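Local coordinates for putative capsular polysaccharide biosynthesis protein (Streptococcus pneumoniae serotype 4, PDB 6EWJ) that probably acts as a pyridoxal-phosphate-dependent sugar aminotransferase in the biosynthesis of pneumococcal teichoic acid, at residues A[83-88]-A[352-357]; A[238-243]-A[255-260]; A[183-188]-A[311-316]; A[21-26]-A[275-280]; A[335-340]-A[379-384]. One frame throughout, in Å; residues are numbered along the deposited sequence.

Contact 1: residues A[83-88]-A[352-357]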
# COMPACT_ATOMS: atom_id res chain seq x y z
N VAL A 83 5.09 3.22 22.64
CA VAL A 83 5.72 2.09 21.96
C VAL A 83 7.20 2.29 22.01
O VAL A 83 7.70 3.31 21.56
CB VAL A 83 5.31 1.93 20.48
CG1 VAL A 83 6.00 0.72 19.85
CG2 VAL A 83 3.82 1.83 20.37
N ILE A 84 7.90 1.30 22.53
CA ILE A 84 9.33 1.40 22.67
C ILE A 84 10.04 0.88 21.42
O ILE A 84 9.75 -0.21 20.93
CB ILE A 84 9.81 0.65 23.93
CG1 ILE A 84 9.44 1.47 25.17
CG2 ILE A 84 11.30 0.41 23.87
CD1 ILE A 84 9.65 0.81 26.50
N VAL A 85 11.02 1.64 20.97
CA VAL A 85 11.86 1.28 19.85
C VAL A 85 13.32 1.61 20.17
O VAL A 85 13.58 2.53 20.93
CB VAL A 85 11.51 2.02 18.56
CG1 VAL A 85 10.13 1.65 18.12
CG2 VAL A 85 11.60 3.56 18.71
N PRO A 86 14.27 0.90 19.54
CA PRO A 86 15.65 1.35 19.70
C PRO A 86 15.93 2.68 19.05
O PRO A 86 15.28 3.03 18.05
CB PRO A 86 16.46 0.24 19.02
CG PRO A 86 15.54 -0.94 18.85
CD PRO A 86 14.17 -0.32 18.74
N ALA A 87 16.89 3.42 19.63
CA ALA A 87 17.37 4.67 19.05
C ALA A 87 18.16 4.41 17.77
O ALA A 87 18.20 5.27 16.87
CB ALA A 87 18.19 5.43 20.07
N MET A 88 18.68 3.17 17.63
CA MET A 88 19.46 2.73 16.49
C MET A 88 18.60 1.77 15.69
O MET A 88 18.56 0.56 15.92
CB MET A 88 20.76 2.05 16.96
CG MET A 88 21.53 1.25 15.89
SD MET A 88 21.93 2.27 14.47
CE MET A 88 22.85 3.53 15.30
N LYS A 352 22.04 6.10 10.83
CA LYS A 352 21.90 7.30 11.61
C LYS A 352 20.92 6.98 12.71
O LYS A 352 19.88 6.44 12.42
CB LYS A 352 21.27 8.41 10.77
CG LYS A 352 22.20 9.01 9.78
CD LYS A 352 21.62 10.34 9.28
CE LYS A 352 22.62 11.06 8.45
NZ LYS A 352 22.02 12.27 7.80
N PRO A 353 21.22 7.33 13.97
CA PRO A 353 20.25 7.10 15.01
C PRO A 353 19.05 8.01 14.71
O PRO A 353 19.23 9.10 14.15
CB PRO A 353 20.95 7.58 16.28
CG PRO A 353 22.39 7.46 15.96
CD PRO A 353 22.50 7.80 14.52
N LEU A 354 17.86 7.57 15.10
CA LEU A 354 16.62 8.30 14.80
C LEU A 354 16.69 9.78 15.21
O LEU A 354 16.28 10.60 14.44
CB LEU A 354 15.44 7.61 15.42
CG LEU A 354 15.22 6.18 14.87
CD1 LEU A 354 13.95 5.64 15.49
CD2 LEU A 354 15.08 6.07 13.36
N PRO A 355 17.28 10.10 16.40
CA PRO A 355 17.37 11.48 16.85
C PRO A 355 18.19 12.38 15.97
O PRO A 355 18.05 13.56 16.11
CB PRO A 355 17.98 11.37 18.24
CG PRO A 355 17.60 10.01 18.70
CD PRO A 355 17.70 9.18 17.48
N LEU A 356 18.98 11.83 15.02
CA LEU A 356 19.68 12.69 14.04
C LEU A 356 18.77 13.20 12.94
O LEU A 356 19.11 14.18 12.32
CB LEU A 356 20.88 11.99 13.41
CG LEU A 356 22.19 11.80 14.23
CD1 LEU A 356 23.32 11.29 13.34
CD2 LEU A 356 22.61 13.08 14.90
N LEU A 357 17.64 12.53 12.73
CA LEU A 357 16.74 12.78 11.60
C LEU A 357 15.78 13.92 11.97
O LEU A 357 15.24 13.95 13.08
CB LEU A 357 15.99 11.53 11.23
CG LEU A 357 16.81 10.25 10.95
CD1 LEU A 357 15.89 9.04 10.87
CD2 LEU A 357 17.73 10.37 9.73

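Contact 2: residues A[238-243]-A[255-260]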
# COMPACT_ATOMS: atom_id res chain seq x y z
N HIS A 238 -9.59 -2.59 2.73
CA HIS A 238 -10.68 -1.63 2.84
C HIS A 238 -11.69 -1.89 3.95
O HIS A 238 -12.75 -1.25 4.00
CB HIS A 238 -11.42 -1.49 1.49
CG HIS A 238 -10.57 -0.97 0.37
ND1 HIS A 238 -9.99 0.27 0.40
CD2 HIS A 238 -10.28 -1.49 -0.86
CE1 HIS A 238 -9.35 0.49 -0.74
NE2 HIS A 238 -9.51 -0.57 -1.51
N GLY A 239 -11.42 -2.81 4.83
CA GLY A 239 -12.41 -3.19 5.83
C GLY A 239 -13.55 -4.05 5.30
O GLY A 239 -14.57 -4.19 5.97
N GLN A 240 -13.35 -4.63 4.12
CA GLN A 240 -14.40 -5.34 3.41
C GLN A 240 -14.55 -6.75 3.99
O GLN A 240 -13.55 -7.42 4.27
CB GLN A 240 -14.12 -5.40 1.90
CG GLN A 240 -15.29 -6.02 1.11
CD GLN A 240 -15.23 -5.87 -0.41
OE1 GLN A 240 -15.20 -4.76 -0.94
NE2 GLN A 240 -15.21 -6.99 -1.12
N THR A 241 -15.79 -7.15 4.23
CA THR A 241 -16.12 -8.55 4.67
C THR A 241 -17.32 -9.06 3.89
O THR A 241 -18.12 -8.25 3.40
CB THR A 241 -16.52 -8.61 6.18
OG1 THR A 241 -17.74 -7.87 6.39
CG2 THR A 241 -15.44 -8.01 7.07
N LYS A 242 -17.42 -10.39 3.79
CA LYS A 242 -18.59 -11.06 3.25
C LYS A 242 -19.02 -12.15 4.23
O LYS A 242 -18.18 -12.86 4.79
CB LYS A 242 -18.30 -11.69 1.89
CG LYS A 242 -17.85 -10.73 0.80
CD LYS A 242 -18.23 -11.26 -0.58
CE LYS A 242 -17.34 -10.62 -1.67
NZ LYS A 242 -17.91 -9.40 -2.23
N ASP A 243 -20.32 -12.28 4.42
CA ASP A 243 -20.86 -13.31 5.33
C ASP A 243 -21.03 -14.66 4.61
O ASP A 243 -20.78 -14.77 3.40
CB ASP A 243 -22.09 -12.82 6.12
CG ASP A 243 -23.26 -12.39 5.25
OD1 ASP A 243 -23.44 -12.90 4.12
OD2 ASP A 243 -24.01 -11.50 5.72
N TYR A 255 -21.25 -7.28 0.13
CA TYR A 255 -20.22 -7.14 1.17
C TYR A 255 -20.63 -6.02 2.06
O TYR A 255 -21.56 -5.26 1.74
CB TYR A 255 -18.85 -6.83 0.57
CG TYR A 255 -18.74 -5.55 -0.22
CD1 TYR A 255 -18.51 -4.32 0.42
CD2 TYR A 255 -18.78 -5.55 -1.63
CE1 TYR A 255 -18.39 -3.16 -0.31
CE2 TYR A 255 -18.61 -4.38 -2.36
CZ TYR A 255 -18.43 -3.19 -1.71
OH TYR A 255 -18.31 -2.00 -2.41
N ASP A 256 -19.93 -5.92 3.18
CA ASP A 256 -20.04 -4.84 4.11
C ASP A 256 -18.62 -4.24 4.26
O ASP A 256 -17.64 -4.86 3.92
CB ASP A 256 -20.58 -5.39 5.43
CG ASP A 256 -20.98 -4.30 6.42
OD1 ASP A 256 -21.05 -3.10 6.06
OD2 ASP A 256 -21.25 -4.65 7.58
N ILE A 257 -18.56 -3.04 4.78
CA ILE A 257 -17.30 -2.40 5.14
C ILE A 257 -17.42 -2.20 6.65
O ILE A 257 -18.31 -1.49 7.09
CB ILE A 257 -17.14 -1.05 4.40
CG1 ILE A 257 -17.13 -1.31 2.88
CG2 ILE A 257 -15.93 -0.27 4.87
CD1 ILE A 257 -15.99 -2.16 2.36
N VAL A 258 -16.55 -2.81 7.44
CA VAL A 258 -16.73 -2.79 8.91
C VAL A 258 -15.96 -1.68 9.59
O VAL A 258 -16.35 -1.22 10.65
CB VAL A 258 -16.45 -4.14 9.62
CG1 VAL A 258 -17.47 -5.18 9.17
CG2 VAL A 258 -15.00 -4.58 9.42
N THR A 259 -14.90 -1.22 8.94
CA THR A 259 -14.13 -0.08 9.40
C THR A 259 -13.53 0.53 8.14
O THR A 259 -13.27 -0.20 7.19
CB THR A 259 -13.05 -0.57 10.43
OG1 THR A 259 -12.39 0.53 11.03
CG2 THR A 259 -12.03 -1.38 9.76
N PRO A 260 -13.27 1.86 8.13
CA PRO A 260 -12.70 2.44 6.90
C PRO A 260 -11.19 2.20 6.85
O PRO A 260 -10.41 3.10 7.17
CB PRO A 260 -13.03 3.95 7.04
CG PRO A 260 -13.74 4.09 8.36
CD PRO A 260 -13.38 2.89 9.18

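Contact 3: residues A[183-188]-A[311-316]. Unlike the reference sequence in segment 183-188: Thr-184 (reference Ile).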
# COMPACT_ATOMS: atom_id res chain seq x y z
N SER A 183 16.62 -16.20 9.85
CA SER A 183 17.50 -16.17 11.01
C SER A 183 16.92 -17.09 12.09
O SER A 183 15.72 -17.35 12.10
CB SER A 183 17.63 -14.74 11.56
OG SER A 183 18.17 -13.86 10.57
N THR A 184 17.78 -17.56 12.98
CA THR A 184 17.35 -18.34 14.15
C THR A 184 17.97 -17.85 15.47
O THR A 184 19.02 -17.24 15.49
CB THR A 184 17.71 -19.83 14.02
OG1 THR A 184 19.12 -19.91 13.99
CG2 THR A 184 17.09 -20.45 12.76
N TYR A 185 17.22 -18.08 16.55
CA TYR A 185 17.57 -17.77 17.93
C TYR A 185 17.26 -19.02 18.72
O TYR A 185 16.11 -19.43 18.83
CB TYR A 185 16.69 -16.64 18.44
CG TYR A 185 16.83 -16.33 19.89
CD1 TYR A 185 17.89 -15.63 20.33
CD2 TYR A 185 15.83 -16.66 20.80
CE1 TYR A 185 18.07 -15.36 21.69
CE2 TYR A 185 15.98 -16.39 22.16
CZ TYR A 185 17.12 -15.74 22.59
OH TYR A 185 17.29 -15.41 23.90
N LYS A 186 18.31 -19.62 19.29
CA LYS A 186 18.23 -20.87 20.03
C LYS A 186 17.56 -21.92 19.17
O LYS A 186 16.71 -22.66 19.64
CB LYS A 186 17.53 -20.65 21.37
CG LYS A 186 18.37 -19.73 22.27
CD LYS A 186 17.77 -19.52 23.65
CE LYS A 186 18.74 -18.73 24.51
NZ LYS A 186 18.89 -19.35 25.82
N GLY A 187 17.94 -21.95 17.89
CA GLY A 187 17.38 -22.91 16.95
C GLY A 187 15.99 -22.63 16.41
O GLY A 187 15.51 -23.43 15.58
N GLN A 188 15.33 -21.56 16.85
CA GLN A 188 13.95 -21.30 16.41
C GLN A 188 13.94 -20.17 15.38
O GLN A 188 14.66 -19.18 15.55
CB GLN A 188 13.06 -20.88 17.56
CG GLN A 188 13.11 -21.66 18.86
CD GLN A 188 12.65 -20.79 20.03
OE1 GLN A 188 11.53 -20.90 20.48
NE2 GLN A 188 13.54 -19.88 20.51
N THR A 311 26.54 -16.64 16.70
CA THR A 311 26.79 -16.58 18.13
C THR A 311 26.31 -17.89 18.80
O THR A 311 25.73 -18.75 18.17
CB THR A 311 26.14 -15.35 18.80
OG1 THR A 311 24.71 -15.52 18.91
CG2 THR A 311 26.50 -14.04 18.04
N GLU A 312 26.52 -17.95 20.09
CA GLU A 312 26.00 -19.00 20.94
C GLU A 312 24.50 -19.21 20.79
O GLU A 312 24.01 -20.35 20.74
CB GLU A 312 26.35 -18.60 22.37
CG GLU A 312 26.14 -19.64 23.44
CD GLU A 312 26.90 -19.31 24.69
OE1 GLU A 312 26.30 -18.74 25.62
OE2 GLU A 312 28.11 -19.62 24.73
N THR A 313 23.77 -18.09 20.64
CA THR A 313 22.30 -18.11 20.47
C THR A 313 21.76 -17.86 19.07
O THR A 313 20.62 -18.24 18.78
CB THR A 313 21.61 -17.11 21.42
OG1 THR A 313 22.06 -15.78 21.13
CG2 THR A 313 21.89 -17.46 22.85
N VAL A 314 22.53 -17.23 18.18
CA VAL A 314 22.01 -16.77 16.91
C VAL A 314 22.74 -17.39 15.73
O VAL A 314 23.98 -17.44 15.71
CB VAL A 314 22.12 -15.21 16.78
CG1 VAL A 314 21.74 -14.69 15.36
CG2 VAL A 314 21.26 -14.58 17.85
N GLU A 315 21.96 -17.82 14.75
CA GLU A 315 22.45 -18.00 13.39
C GLU A 315 21.72 -16.96 12.52
O GLU A 315 20.52 -17.10 12.20
CB GLU A 315 22.18 -19.41 12.87
CG GLU A 315 22.52 -19.68 11.39
CD GLU A 315 23.97 -20.00 11.10
OE1 GLU A 315 24.82 -19.93 11.99
OE2 GLU A 315 24.28 -20.29 9.94
N SER A 316 22.46 -15.93 12.12
CA SER A 316 21.90 -14.84 11.32
C SER A 316 21.64 -15.27 9.89
O SER A 316 22.36 -16.09 9.37
CB SER A 316 22.86 -13.62 11.33
OG SER A 316 22.42 -12.59 10.45
O HOH W 1 19.96 -20.03 16.64

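Contact 4: residues A[21-26]-A[275-280]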
# COMPACT_ATOMS: atom_id res chain seq x y z
N GLU A 21 15.65 -16.80 -14.35
CA GLU A 21 14.54 -17.16 -15.23
C GLU A 21 13.34 -17.84 -14.53
O GLU A 21 12.23 -17.75 -15.04
CB GLU A 21 15.03 -18.00 -16.42
CG GLU A 21 15.93 -17.22 -17.40
CD GLU A 21 15.25 -16.05 -18.09
OE1 GLU A 21 14.04 -16.16 -18.44
OE2 GLU A 21 15.91 -15.00 -18.25
N ALA A 22 13.58 -18.55 -13.43
CA ALA A 22 12.48 -19.22 -12.71
C ALA A 22 11.48 -18.19 -12.16
O ALA A 22 10.29 -18.40 -12.25
CB ALA A 22 13.01 -20.10 -11.58
N GLU A 23 11.98 -17.09 -11.60
CA GLU A 23 11.11 -16.01 -11.17
C GLU A 23 10.30 -15.48 -12.34
O GLU A 23 9.11 -15.26 -12.22
CB GLU A 23 11.89 -14.84 -10.54
CG GLU A 23 12.34 -15.07 -9.08
CD GLU A 23 13.68 -15.80 -8.95
OE1 GLU A 23 14.26 -16.20 -9.98
OE2 GLU A 23 14.17 -15.93 -7.80
N ILE A 24 10.99 -15.25 -13.44
CA ILE A 24 10.34 -14.63 -14.59
C ILE A 24 9.22 -15.53 -15.12
O ILE A 24 8.11 -15.05 -15.35
CB ILE A 24 11.36 -14.28 -15.68
CG1 ILE A 24 12.39 -13.27 -15.12
CG2 ILE A 24 10.64 -13.71 -16.90
CD1 ILE A 24 13.62 -13.08 -16.00
N THR A 25 9.48 -16.84 -15.21
CA THR A 25 8.47 -17.79 -15.68
C THR A 25 7.26 -17.85 -14.76
O THR A 25 6.14 -17.91 -15.23
CB THR A 25 9.07 -19.18 -15.87
N GLU A 26 7.50 -17.83 -13.44
CA GLU A 26 6.42 -17.89 -12.45
C GLU A 26 5.53 -16.63 -12.55
O GLU A 26 4.30 -16.73 -12.50
CB GLU A 26 6.97 -18.05 -11.04
CG GLU A 26 5.92 -18.43 -10.00
CD GLU A 26 5.35 -19.80 -10.25
OE1 GLU A 26 6.12 -20.70 -10.58
OE2 GLU A 26 4.12 -19.98 -10.14
N LEU A 275 7.44 -17.20 -4.20
CA LEU A 275 7.42 -18.67 -4.19
C LEU A 275 8.76 -19.25 -4.66
O LEU A 275 9.25 -20.25 -4.11
CB LEU A 275 6.29 -19.20 -5.06
CG LEU A 275 4.87 -18.96 -4.57
CD1 LEU A 275 3.85 -19.30 -5.66
CD2 LEU A 275 4.55 -19.75 -3.31
N VAL A 276 9.28 -18.67 -5.74
CA VAL A 276 10.53 -19.09 -6.34
C VAL A 276 11.71 -18.73 -5.43
O VAL A 276 12.60 -19.55 -5.20
CB VAL A 276 10.71 -18.50 -7.76
CG1 VAL A 276 12.11 -18.78 -8.31
CG2 VAL A 276 9.69 -19.12 -8.69
N GLN A 277 11.69 -17.49 -4.90
CA GLN A 277 12.70 -17.04 -3.94
C GLN A 277 12.77 -18.01 -2.74
O GLN A 277 13.88 -18.36 -2.25
CB GLN A 277 12.40 -15.62 -3.47
CG GLN A 277 12.64 -14.56 -4.53
CD GLN A 277 14.05 -13.99 -4.52
OE1 GLN A 277 14.47 -13.38 -3.53
NE2 GLN A 277 14.78 -14.15 -5.60
N LEU A 278 11.60 -18.46 -2.29
CA LEU A 278 11.51 -19.35 -1.16
C LEU A 278 12.13 -20.73 -1.49
O LEU A 278 12.87 -21.25 -0.68
CB LEU A 278 10.09 -19.44 -0.60
CG LEU A 278 10.03 -20.16 0.77
CD1 LEU A 278 10.79 -19.42 1.87
CD2 LEU A 278 8.57 -20.34 1.16
N ASP A 279 11.93 -21.24 -2.70
CA ASP A 279 12.63 -22.48 -3.17
C ASP A 279 14.14 -22.28 -3.18
O ASP A 279 14.92 -23.10 -2.72
CB ASP A 279 12.22 -22.84 -4.59
CG ASP A 279 10.79 -23.27 -4.71
OD1 ASP A 279 10.12 -23.51 -3.70
OD2 ASP A 279 10.32 -23.36 -5.85
N ARG A 280 14.53 -21.11 -3.71
CA ARG A 280 15.93 -20.72 -3.80
C ARG A 280 16.60 -20.37 -2.47
O ARG A 280 17.82 -20.35 -2.41
CB ARG A 280 16.08 -19.52 -4.76
CG ARG A 280 15.78 -19.91 -6.20
CD ARG A 280 15.91 -18.71 -7.10
NE ARG A 280 17.31 -18.37 -7.20
CZ ARG A 280 17.81 -17.16 -7.40
NH1 ARG A 280 17.03 -16.08 -7.50
NH2 ARG A 280 19.13 -17.02 -7.47

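Contact 5: residues A[335-340]-A[379-384]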
# COMPACT_ATOMS: atom_id res chain seq x y z
N LEU A 335 35.24 9.84 5.17
CA LEU A 335 36.35 9.81 4.19
C LEU A 335 36.60 8.40 3.69
O LEU A 335 36.65 8.18 2.47
CB LEU A 335 37.64 10.44 4.74
CG LEU A 335 38.87 10.50 3.80
CD1 LEU A 335 38.54 11.08 2.41
CD2 LEU A 335 40.00 11.29 4.42
N ILE A 336 36.62 7.43 4.60
CA ILE A 336 36.77 6.00 4.22
C ILE A 336 35.68 5.54 3.21
O ILE A 336 35.97 4.87 2.22
CB ILE A 336 36.83 5.06 5.45
CG1 ILE A 336 38.13 5.30 6.24
CG2 ILE A 336 36.78 3.59 5.02
CD1 ILE A 336 38.15 4.70 7.64
N ILE A 337 34.43 5.93 3.43
CA ILE A 337 33.37 5.59 2.48
C ILE A 337 33.64 6.18 1.10
O ILE A 337 33.52 5.48 0.09
CB ILE A 337 31.99 6.02 2.98
CG1 ILE A 337 31.56 5.06 4.08
CG2 ILE A 337 30.96 6.02 1.84
CD1 ILE A 337 30.32 5.52 4.80
N GLN A 338 34.02 7.44 1.05
CA GLN A 338 34.34 8.07 -0.26
C GLN A 338 35.58 7.42 -0.94
O GLN A 338 35.61 7.30 -2.18
CB GLN A 338 34.49 9.60 -0.12
CG GLN A 338 33.26 10.33 0.42
CD GLN A 338 32.00 10.19 -0.42
OE1 GLN A 338 32.04 9.95 -1.63
NE2 GLN A 338 30.85 10.38 0.25
N GLU A 339 36.57 7.00 -0.15
CA GLU A 339 37.73 6.27 -0.69
C GLU A 339 37.35 4.87 -1.19
O GLU A 339 37.89 4.41 -2.19
CB GLU A 339 38.83 6.11 0.36
CG GLU A 339 39.63 7.38 0.61
CD GLU A 339 40.52 7.74 -0.56
OE1 GLU A 339 41.14 6.84 -1.18
OE2 GLU A 339 40.62 8.94 -0.86
N LEU A 340 36.44 4.20 -0.50
CA LEU A 340 35.89 2.92 -1.01
C LEU A 340 35.19 3.12 -2.35
O LEU A 340 35.37 2.33 -3.29
CB LEU A 340 34.91 2.29 -0.02
CG LEU A 340 35.57 1.65 1.23
CD1 LEU A 340 34.52 1.22 2.24
CD2 LEU A 340 36.40 0.44 0.80
N ASN A 379 31.35 5.14 13.63
CA ASN A 379 32.44 4.41 12.96
C ASN A 379 31.93 3.19 12.15
O ASN A 379 32.70 2.32 11.79
CB ASN A 379 33.51 3.99 13.97
CG ASN A 379 33.00 3.05 15.04
OD1 ASN A 379 31.80 3.04 15.38
ND2 ASN A 379 33.90 2.30 15.62
N GLU A 380 30.64 3.19 11.84
CA GLU A 380 30.00 2.08 11.21
C GLU A 380 30.08 2.22 9.70
O GLU A 380 29.80 3.31 9.15
CB GLU A 380 28.55 1.95 11.67
CG GLU A 380 27.88 0.64 11.30
CD GLU A 380 27.42 0.54 9.85
OE1 GLU A 380 27.01 1.56 9.25
OE2 GLU A 380 27.43 -0.58 9.27
N ILE A 381 30.47 1.12 9.04
CA ILE A 381 30.40 0.99 7.60
C ILE A 381 29.84 -0.37 7.21
O ILE A 381 30.31 -1.42 7.67
CB ILE A 381 31.78 1.20 6.94
CG1 ILE A 381 32.25 2.67 7.15
CG2 ILE A 381 31.73 0.96 5.44
CD1 ILE A 381 33.71 2.91 6.81
N THR A 382 28.85 -0.35 6.33
CA THR A 382 28.29 -1.56 5.84
C THR A 382 28.89 -1.86 4.47
O THR A 382 28.81 -1.05 3.55
CB THR A 382 26.77 -1.48 5.72
OG1 THR A 382 26.25 -0.87 6.89
CG2 THR A 382 26.15 -2.84 5.59
N LEU A 383 29.49 -3.05 4.36
CA LEU A 383 30.02 -3.54 3.09
C LEU A 383 28.99 -4.36 2.37
O LEU A 383 28.10 -4.89 3.04
CB LEU A 383 31.24 -4.44 3.33
CG LEU A 383 32.38 -3.84 4.16
CD1 LEU A 383 33.49 -4.87 4.31
CD2 LEU A 383 32.90 -2.56 3.54
N PRO A 384 29.11 -4.47 1.03
CA PRO A 384 28.16 -5.20 0.24
C PRO A 384 28.06 -6.68 0.70
O PRO A 384 29.08 -7.30 1.02
CB PRO A 384 28.75 -5.12 -1.17
CG PRO A 384 29.45 -3.84 -1.19
CD PRO A 384 30.12 -3.83 0.17

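Contact 1: residues A[83-88]-A[352-357]
Ala-87 and Leu-354 join the two backbones: Leu-354 N donates to Ala-87 O at 2.9 Å, the N-H...O angle is 162°, and the donor stands almost straight out from the carbonyl, with a C=O...N angle of 168°. The acceptor belongs to the loop that follows strand 82-86, and the bond lies at the start of the 3-10 segment 354-356. Around the same oxygen lie Pro-353 CA, 3.3 Å from Ala-87 O, and the ring carbon Pro-355 CD, 4.0 Å from it; the carbonyl is thus wrapped by a proline on each side of its donor in sequence.

Side chains pack more thinly. Met-88 starts with CG anti to the backbone N (chi1 167°), and its chain then folds at the next two bonds, which brings the terminal methyl CE over to Pro-353 CG at 4.0 Å. Leu-354 points toward segment 83-88 and places CD1 3.9 Å from Pro-86 O, while Val-85 CG2 is 4.5 Å from Leu-354 CD1. Every touching residue is buried, and Phe-376 and Phe-377 of helix 371-378 cover Met-88 and Pro-353 respectively.

Strand 82-86 is one of the parallel strands of the seven-stranded mixed sheet of what is probably a PLP-dependent aminotransferase. The contact ties its C-terminal end to the loop following Tyr-351, a pyridoxal-phosphate-binding residue whose side chain lies about 4 Å from that of Met-88, although the cofactor is absent here.

Contact 2: residues A[238-243]-A[255-260]
Gly-239 and Val-258 meet in the tight part of this contact, where Val-258 N donates to Gly-239 O at 2.8 Å with an N-H...O angle of 167°. Close by, Gly-239 CA lies 3.4 Å from Thr-259 O of segment 255-260 in a CA-H...O contact. Thr-241 and Asp-256 form the antiparallel hydrogen-bonded pair, with two reciprocal backbone bonds, and Gln-240 with Ile-257 the non-hydrogen-bonded one. On the Gln-240 side of the sheet, Ile-257 CD1 presses against Gln-240 CA at 3.7 Å. The Gln-240 amide lies flat on the Tyr-255 ring, the two planes 9° apart, with OE1 3.4 Å above the ring plane over its centre; an extended chain with CG anti to the backbone N (chi1 -174°) carries it there. Across the sheet, Thr-241 OG1 and Val-258 CG1 touch lightly, and Ile-234 of helix 225-236 covers both residues.

The loose side is the 242-243 end. Lys-242 NZ makes just an oblique approach, 3.9 Å from Tyr-255 CB, and Asp-243 is exposed.

Asp-256 OD2 is bonded to Thr-358 OG1 of the second subunit, and Lys-352 of that subunit bonds Tyr-255 O. His-238 packs on the pyridoxal-phosphate-binding Thr-65 of the second subunit and meets its Tyr-90 edge-to-face. The whole is a hairpin-like, two-stranded antiparallel arm with helix 244-248 in its connection, built into the dimer interface.

Contact 3: residues A[183-188]-A[311-316]
The Tyr-185 ring carries Lys-186 CG over one face, 4.0 Å above the plane at its centre, while Val-314 CG2 comes to the edge, 4.3 Å from Tyr-185 CD1. Thr-313 CB approaches the same CD1-CE1 side obliquely, 4.0 Å from CE1 of Tyr-185. A trans chi1 (173°) about CA-CB lays the ring alongside Thr-313, and Tyr-185 OH bonds Asp-145 N.

Three backbone bonds join the two segments in antiparallel register: Thr-184 N to Glu-315 O, Glu-315 N back to Thr-184 O and, just beyond the paired strands, Lys-186 N to Thr-313 O. The last is the shortest at 2.7 Å and lies in the carbonyl plane, whereas Glu-315 N approaches its acceptor from 38° out of plane. Thr-184 OG1 sits 3.3 Å from Glu-315 CB on the other side of the sheet. A water bonded to that hydroxyl also donates to Thr-313 O and accepts from Gly-187 N.

Charged ends are taken up elsewhere: Lys-186 pairs with Asp-145 and Glu-315 with Arg-318. Chemically, backbone bonds and one water therefore carry the join between strand 184-185, with the start of its type I' turn, and segment 313-315; the tyrosine ring and the contact of Lys-186 CE with Thr-313 CG2, at 3.8 Å, are apolar parts.

Contact 4: residues A[21-26]-A[275-280]
Glu-23 OE2 is gripped from the 275-280 helix by two donors, Gln-277 NE2 and Arg-280 NH1, each at 2.9 Å. The arginine bond is a salt bridge: NH1 reaches OE2 on the syn side, and OE2 lies near the guanidinium plane, although the carboxylate itself stands 87° to that plane. The glutamine arrives on the anti side, out of the carboxylate plane, and both donors come from the same face of it. Together the two, Arg-280 above all, would favour a charged Glu-23. Beneath this polar grip the carboxylate carbon rests on a methyl, with Glu-23 CD 3.4 Å from Val-276 CG1.

Val-276 is the apolar wedge. Its CG1, trans to the backbone N (chi1 172°), also reaches Ala-22 CB at 3.6 Å, while CG2 turns to Glu-26 CB at 3.8 Å, so a single valine is clasped by three residues spanning one turn of the 21-26 helix.

In the second shell, Thr-20 OG1 bonds the other carboxylate oxygen, Glu-23 OE1, while Asp-18 pairs with Arg-280 NH2 and Thr-208 N bonds Gln-277 OE1. These bonds probably hold the first-shell groups in their orientations.

The segment axes approach to 9.3 Å and run 151° apart, antiparallel but clearly inclined. Helix 21-31 thereby lies against the long helix 268-299, which is also packed by helix 40-53 through Leu-275 and Leu-278, and Ile-24 faces Val-28 of the second subunit.

Contact 5: residues A[335-340]-A[379-384]
Ile-337 and Ile-381 mark the nearest backbone approach, their CA atoms 7.5 Å apart, where helix 335-340 runs over strand 380-383 with the axes 10.0 Å apart and the N-to-C directions differing by 21°. That near-parallel course lets residues of successive helical turns meet the strand along its length, and the spacing is filled by branched aliphatic side chains.

Ile-381 is the centre of the contact. It points toward the helix, and its CD1 lies 3.6 Å from Ile-336 CG2, the two side chains crossing at about a right angle. Ile-337 passes it in the opposite direction, CG1 against CG1 of Ile-381 at 4.0 Å. From the next turn Leu-340 CD1 bridges two strand residues, sitting 4.3 Å from Ile-381 CG2 and equally far from CD2 of Leu-383. A chi1 of -65° sets CG1 of Ile-381 anti to the carbonyl carbon, which sends the long branch to Ile-336 and Ile-337 and leaves the methyl CG2 for the leucine.

Phe-401 of helix 391-409 continues this apolar layer over Ile-336 and Leu-383. On the reverse side of the strand, Thr-382 OG1 donates to Glu-380 OE2, His-350 N bonds Glu-380 OE1 and His-350 ND1 bonds Thr-382 OG1.

All five touching residues are buried, and between the two segments their contacts are purely aliphatic, so cohesion here rests on dispersion and exclusion of water; a polar link from helix 330-342 comes from Arg-333, whose NH1 bonds Glu-380 O.

Overall arrangement
The contacts are spread through one aminotransferase-family chain without touching each other. Contacts 1 and 5 come nearest, about 7 Å between closest atoms, and cross along the chain, since segment 352-357 lies between the two segments of contact 5; contact 3 lies about 10 Å from contact 4 by closest atoms. Three approach the cofactor site, empty of pyridoxal phosphate here, by side-chain distance: contact 1 through Met-88, about 4 Å from Tyr-351; contact 3 through Ser-183, about 7 Å from His-179; and contact 4 through Gln-277, about 8 Å from Lys-205, the predicted attachment point. Contact 2 is remote from the site of its own chain but reaches that of the second subunit through His-238.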